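Local coordinates for aminomethyltransferase (Bartonella henselae, PDB 3GIR), which is an aminomethyltransferase-family protein that combines a folate-binding domain with a C-terminal barrel domain, at residues R172-L186 / S213-I227. Sequence-based numbering, arbitrary orientation.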
loop_
_atom_site.group_PDB
_atom_site.type_symbol
_atom_site.label_atom_id
_atom_site.label_comp_id
_atom_site.label_asym_id
_atom_site.label_seq_id
_atom_site.Cartn_x
_atom_site.Cartn_y
_atom_site.Cartn_z
ATOM N N ARG A 172 2.465 -18.015 0.062
ATOM C CA ARG A 172 3.031 -17.537 -1.181
ATOM C C ARG A 172 4.224 -16.673 -0.992
ATOM O O ARG A 172 4.405 -16.016 0.049
ATOM C CB ARG A 172 1.983 -16.646 -1.895
ATOM C CG ARG A 172 0.706 -17.313 -2.343
ATOM C CD ARG A 172 0.876 -18.219 -3.473
ATOM N NE ARG A 172 -0.380 -18.822 -3.933
ATOM C CZ ARG A 172 -0.888 -19.972 -3.506
ATOM N NH1 ARG A 172 -0.296 -20.655 -2.550
ATOM N NH2 ARG A 172 -2.020 -20.468 -4.015
ATOM N N VAL A 173 5.060 -16.621 -2.024
ATOM C CA VAL A 173 6.010 -15.510 -2.207
ATOM C C VAL A 173 5.305 -14.489 -3.032
ATOM O O VAL A 173 4.551 -14.820 -3.932
ATOM C CB VAL A 173 7.332 -15.993 -2.843
ATOM C CG1 VAL A 173 8.105 -14.861 -3.560
ATOM C CG2 VAL A 173 8.166 -16.649 -1.773
ATOM N N LEU A 174 5.557 -13.219 -2.738
ATOM C CA LEU A 174 5.023 -12.110 -3.471
ATOM C C LEU A 174 6.193 -11.194 -3.818
ATOM O O LEU A 174 6.956 -10.753 -2.923
ATOM C CB LEU A 174 3.984 -11.303 -2.655
ATOM C CG LEU A 174 3.199 -10.207 -3.442
ATOM C CD1 LEU A 174 2.318 -10.726 -4.549
ATOM C CD2 LEU A 174 2.373 -9.453 -2.374
ATOM N N LEU A 175 6.360 -10.909 -5.105
ATOM C CA LEU A 175 7.426 -10.045 -5.640
ATOM C C LEU A 175 6.762 -8.893 -6.344
ATOM O O LEU A 175 5.827 -9.106 -7.059
ATOM C CB LEU A 175 8.338 -10.770 -6.627
ATOM C CG LEU A 175 8.991 -12.039 -6.111
ATOM C CD1 LEU A 175 9.711 -12.800 -7.243
ATOM C CD2 LEU A 175 9.969 -11.661 -5.059
ATOM N N ALA A 176 7.261 -7.681 -6.192
ATOM C CA ALA A 176 6.857 -6.568 -7.020
ATOM C C ALA A 176 7.994 -6.230 -7.972
ATOM O O ALA A 176 9.123 -6.193 -7.602
ATOM C CB ALA A 176 6.567 -5.344 -6.120
ATOM N N LEU A 177 7.629 -5.961 -9.236
ATOM C CA LEU A 177 8.612 -5.601 -10.296
ATOM C C LEU A 177 8.080 -4.283 -10.818
ATOM O O LEU A 177 7.040 -4.224 -11.470
ATOM C CB LEU A 177 8.647 -6.613 -11.416
ATOM C CG LEU A 177 9.615 -6.290 -12.541
ATOM C CD1 LEU A 177 11.076 -6.465 -12.065
ATOM C CD2 LEU A 177 9.318 -7.273 -13.696
ATOM N N GLN A 178 8.793 -3.186 -10.571
ATOM C CA GLN A 178 8.264 -1.820 -10.717
ATOM C C GLN A 178 9.235 -0.923 -11.454
ATOM O O GLN A 178 10.429 -0.995 -11.272
ATOM C CB GLN A 178 8.005 -1.179 -9.360
ATOM C CG GLN A 178 7.100 -1.978 -8.484
ATOM C CD GLN A 178 5.625 -1.800 -8.854
ATOM O OE1 GLN A 178 5.097 -0.655 -8.857
ATOM N NE2 GLN A 178 4.915 -2.944 -9.016
ATOM N N GLY A 179 8.697 -0.031 -12.305
ATOM C CA GLY A 179 9.488 0.926 -13.035
ATOM C C GLY A 179 9.160 0.954 -14.544
ATOM O O GLY A 179 8.440 0.087 -15.064
ATOM N N PRO A 180 9.777 1.902 -15.241
ATOM C CA PRO A 180 9.500 2.029 -16.664
ATOM C C PRO A 180 9.969 0.918 -17.517
ATOM O O PRO A 180 9.413 0.776 -18.632
ATOM C CB PRO A 180 10.188 3.350 -17.028
ATOM C CG PRO A 180 11.284 3.473 -15.988
ATOM C CD PRO A 180 10.601 3.000 -14.751
ATOM N N GLN A 181 10.896 0.101 -17.031
ATOM C CA GLN A 181 11.335 -1.064 -17.765
ATOM C C GLN A 181 10.728 -2.375 -17.293
ATOM O O GLN A 181 11.041 -3.453 -17.774
ATOM C CB GLN A 181 12.822 -1.106 -17.875
ATOM C CG GLN A 181 13.453 0.103 -18.552
ATOM C CD GLN A 181 14.965 0.053 -18.567
ATOM O OE1 GLN A 181 15.645 -0.285 -17.601
ATOM N NE2 GLN A 181 15.533 0.408 -19.737
ATOM N N ALA A 182 9.858 -2.293 -16.291
ATOM C CA ALA A 182 9.314 -3.508 -15.713
ATOM C C ALA A 182 8.576 -4.389 -16.730
ATOM O O ALA A 182 8.734 -5.604 -16.714
ATOM C CB ALA A 182 8.371 -3.179 -14.505
ATOM N N ALA A 183 7.728 -3.780 -17.562
ATOM C CA ALA A 183 6.954 -4.490 -18.583
ATOM C C ALA A 183 7.847 -5.176 -19.590
ATOM O O ALA A 183 7.594 -6.321 -19.939
ATOM C CB ALA A 183 5.943 -3.535 -19.272
ATOM N N ALA A 184 8.922 -4.520 -19.973
ATOM C CA ALA A 184 9.860 -5.108 -20.909
ATOM C C ALA A 184 10.616 -6.280 -20.282
ATOM O O ALA A 184 10.754 -7.350 -20.880
ATOM C CB ALA A 184 10.799 -4.027 -21.477
ATOM N N VAL A 185 11.016 -6.124 -19.003
ATOM C CA VAL A 185 11.670 -7.194 -18.257
ATOM C C VAL A 185 10.734 -8.416 -18.182
ATOM O O VAL A 185 11.187 -9.556 -18.393
ATOM C CB VAL A 185 12.113 -6.712 -16.838
ATOM C CG1 VAL A 185 12.544 -7.875 -15.965
ATOM C CG2 VAL A 185 13.168 -5.660 -16.943
ATOM N N LEU A 186 9.469 -8.173 -17.831
ATOM C CA LEU A 186 8.489 -9.216 -17.710
ATOM C C LEU A 186 8.386 -9.989 -19.023
ATOM O O LEU A 186 8.478 -11.205 -19.035
ATOM C CB LEU A 186 7.127 -8.671 -17.318
ATOM C CG LEU A 186 6.069 -9.604 -16.862
ATOM C CD1 LEU A 186 6.380 -10.139 -15.468
ATOM C CD2 LEU A 186 4.738 -9.022 -16.961
ATOM N N SER A 213 -0.057 -3.601 -10.930
ATOM C CA SER A 213 -0.322 -2.688 -9.819
ATOM C C SER A 213 1.007 -2.552 -9.036
ATOM O O SER A 213 2.016 -3.166 -9.413
ATOM C CB SER A 213 -1.359 -3.326 -8.889
ATOM O OG SER A 213 -0.829 -4.497 -8.218
ATOM N N GLY A 214 0.980 -1.754 -7.968
ATOM C CA GLY A 214 2.173 -1.703 -7.102
ATOM C C GLY A 214 2.025 -0.605 -6.075
ATOM O O GLY A 214 0.894 -0.154 -5.780
ATOM N N TYR A 215 3.149 -0.139 -5.577
ATOM C CA TYR A 215 3.200 0.812 -4.508
ATOM C C TYR A 215 4.241 1.888 -4.745
ATOM O O TYR A 215 4.868 2.428 -3.806
ATOM C CB TYR A 215 3.512 0.021 -3.205
ATOM C CG TYR A 215 3.208 0.649 -1.911
ATOM C CD1 TYR A 215 2.001 1.253 -1.649
ATOM C CD2 TYR A 215 4.101 0.526 -0.874
ATOM C CE1 TYR A 215 1.685 1.720 -0.397
ATOM C CE2 TYR A 215 3.788 1.021 0.410
ATOM C CZ TYR A 215 2.610 1.613 0.624
ATOM O OH TYR A 215 2.384 2.046 1.942
ATOM N N THR A 216 4.434 2.276 -6.019
ATOM C CA THR A 216 5.546 3.115 -6.429
ATOM C C THR A 216 5.110 4.400 -7.169
ATOM O O THR A 216 5.872 5.341 -7.288
ATOM C CB THR A 216 6.581 2.345 -7.284
ATOM O OG1 THR A 216 5.945 1.936 -8.518
ATOM C CG2 THR A 216 7.265 1.128 -6.472
ATOM N N GLY A 217 3.939 4.370 -7.764
ATOM C CA GLY A 217 3.508 5.427 -8.720
ATOM C C GLY A 217 4.094 5.239 -10.116
ATOM O O GLY A 217 3.809 6.044 -11.010
ATOM N N GLU A 218 4.839 4.160 -10.330
ATOM C CA GLU A 218 5.326 3.755 -11.648
ATOM C C GLU A 218 4.426 2.702 -12.247
ATOM O O GLU A 218 3.541 2.156 -11.607
ATOM C CB GLU A 218 6.759 3.247 -11.565
ATOM C CG GLU A 218 7.776 4.203 -10.993
ATOM C CD GLU A 218 8.009 5.396 -11.873
ATOM O OE1 GLU A 218 7.901 5.266 -13.115
ATOM O OE2 GLU A 218 8.279 6.513 -11.333
ATOM N N ASP A 219 4.664 2.360 -13.534
ATOM C CA ASP A 219 4.156 1.097 -14.068
ATOM C C ASP A 219 4.799 -0.037 -13.283
ATOM O O ASP A 219 5.807 0.160 -12.669
ATOM C CB ASP A 219 4.449 1.000 -15.598
ATOM C CG ASP A 219 3.771 -0.189 -16.258
ATOM O OD1 ASP A 219 2.817 -0.713 -15.721
ATOM O OD2 ASP A 219 4.247 -0.614 -17.324
ATOM N N GLY A 220 4.198 -1.232 -13.301
ATOM C CA GLY A 220 4.751 -2.335 -12.546
ATOM C C GLY A 220 3.757 -3.441 -12.385
ATOM O O GLY A 220 2.561 -3.304 -12.700
ATOM N N PHE A 221 4.263 -4.515 -11.781
ATOM C CA PHE A 221 3.575 -5.737 -11.613
ATOM C C PHE A 221 3.801 -6.275 -10.228
ATOM O O PHE A 221 4.838 -5.980 -9.629
ATOM C CB PHE A 221 3.975 -6.805 -12.667
ATOM C CG PHE A 221 3.725 -6.353 -14.076
ATOM C CD1 PHE A 221 2.539 -6.682 -14.718
ATOM C CD2 PHE A 221 4.650 -5.547 -14.702
ATOM C CE1 PHE A 221 2.346 -6.236 -16.022
ATOM C CE2 PHE A 221 4.389 -5.067 -15.966
ATOM C CZ PHE A 221 3.271 -5.422 -16.577
ATOM N N GLU A 222 2.866 -7.099 -9.768
ATOM C CA GLU A 222 3.079 -7.950 -8.572
ATOM C C GLU A 222 2.836 -9.390 -9.007
ATOM O O GLU A 222 1.830 -9.681 -9.721
ATOM C CB GLU A 222 2.169 -7.568 -7.450
ATOM C CG GLU A 222 2.402 -6.182 -6.902
ATOM C CD GLU A 222 1.578 -5.920 -5.615
ATOM O OE1 GLU A 222 0.709 -6.763 -5.173
ATOM O OE2 GLU A 222 1.831 -4.853 -5.064
ATOM N N ILE A 223 3.708 -10.274 -8.557
ATOM C CA ILE A 223 3.637 -11.701 -8.909
ATOM C C ILE A 223 3.603 -12.526 -7.611
ATOM O O ILE A 223 4.527 -12.432 -6.821
ATOM C CB ILE A 223 4.818 -12.133 -9.770
ATOM C CG1 ILE A 223 5.011 -11.224 -10.983
ATOM C CG2 ILE A 223 4.713 -13.655 -10.169
ATOM C CD1 ILE A 223 6.416 -11.407 -11.746
ATOM N N ALA A 224 2.558 -13.342 -7.420
ATOM C CA ALA A 224 2.382 -14.204 -6.282
ATOM C C ALA A 224 2.483 -15.624 -6.797
ATOM O O ALA A 224 1.870 -15.953 -7.818
ATOM C CB ALA A 224 1.018 -13.979 -5.571
ATOM N N LEU A 225 3.284 -16.426 -6.144
ATOM C CA LEU A 225 3.482 -17.809 -6.595
ATOM C C LEU A 225 3.844 -18.695 -5.436
ATOM O O LEU A 225 4.238 -18.268 -4.384
ATOM C CB LEU A 225 4.566 -17.879 -7.702
ATOM C CG LEU A 225 6.042 -17.738 -7.330
ATOM C CD1 LEU A 225 6.881 -18.071 -8.656
ATOM C CD2 LEU A 225 6.383 -16.331 -6.800
ATOM N N PRO A 226 3.716 -20.030 -5.636
ATOM C CA PRO A 226 4.095 -20.929 -4.595
ATOM C C PRO A 226 5.538 -20.751 -4.159
ATOM O O PRO A 226 6.409 -20.410 -4.954
ATOM C CB PRO A 226 3.888 -22.324 -5.255
ATOM C CG PRO A 226 2.903 -22.060 -6.287
ATOM C CD PRO A 226 3.219 -20.727 -6.834
ATOM N N ILE A 227 5.791 -20.993 -2.905
ATOM C CA ILE A 227 7.112 -20.834 -2.289
ATOM C C ILE A 227 8.205 -21.672 -2.973
ATOM O O ILE A 227 9.285 -21.150 -3.231
ATOM C CB ILE A 227 7.080 -21.007 -0.755
ATOM C CG1 ILE A 227 6.259 -19.869 -0.122
ATOM C CG2 ILE A 227 8.479 -21.160 -0.155
ATOM C CD1 ILE A 227 5.938 -20.157 1.342
HETATM O O HOH W 1 2.863 0.227 -9.986
HETATM O O HOH W 2 7.096 -0.905 -17.269
#
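Q178, at the end of strand 173-178, reaches into the loop 213-219 that leads to strand 220-225. Its CB and CG lie against T216, Q178 CG 3.7 Å from the methyl T216 CG2. A bend at chi2 (-79°) then turns the amide across G220, Q178 CD standing 3.8 Å from G220 CA, where the absence of a side chain lets it pass. At the tip, Q178 OE1 accepts from T216 OG1 at 2.7 Å, in the carbonyl plane on a lone pair, and from a water that also donates to E218 O. Q178 NE2 gives a nearly straight bond to S213 O (2.9 Å, 170°) and a more bent one to F221 O, which it meets from above the carbonyl plane; L177 N binds that same oxygen from the opposite face. Both acceptors lie close to the amide plane, so the group is fixed in rotation as well as in place. T216 OG1 also accepts from E218 N, closing an ST turn.

Beyond this junction the strands pair antiparallel, with reciprocal backbone bonds at V173/L225, L175/I223 and L177/F221; G179 N to D219 O (2.9 Å) carries the ladder into the turn. On the face bearing L175 and L177, the F221 ring receives L186 CD2 over its centre, a CH-pi contact 3.8 Å from the centroid. L186 CD1 meets I223 CD1 at 3.9 Å, and A183 closes on F221 CE2, seating helix 182-188 on the sheet. On the other face, L174 CD1 packs on A224 CB.

The two strands are central in a mixed sheet of the folate-binding domain: 173-178 pairs on its other edge with antiparallel strand 76-80, and 220-225 with antiparallel strand 209-211. Helix 227-238 covers I223 and L225 on the same face as helix 182-188.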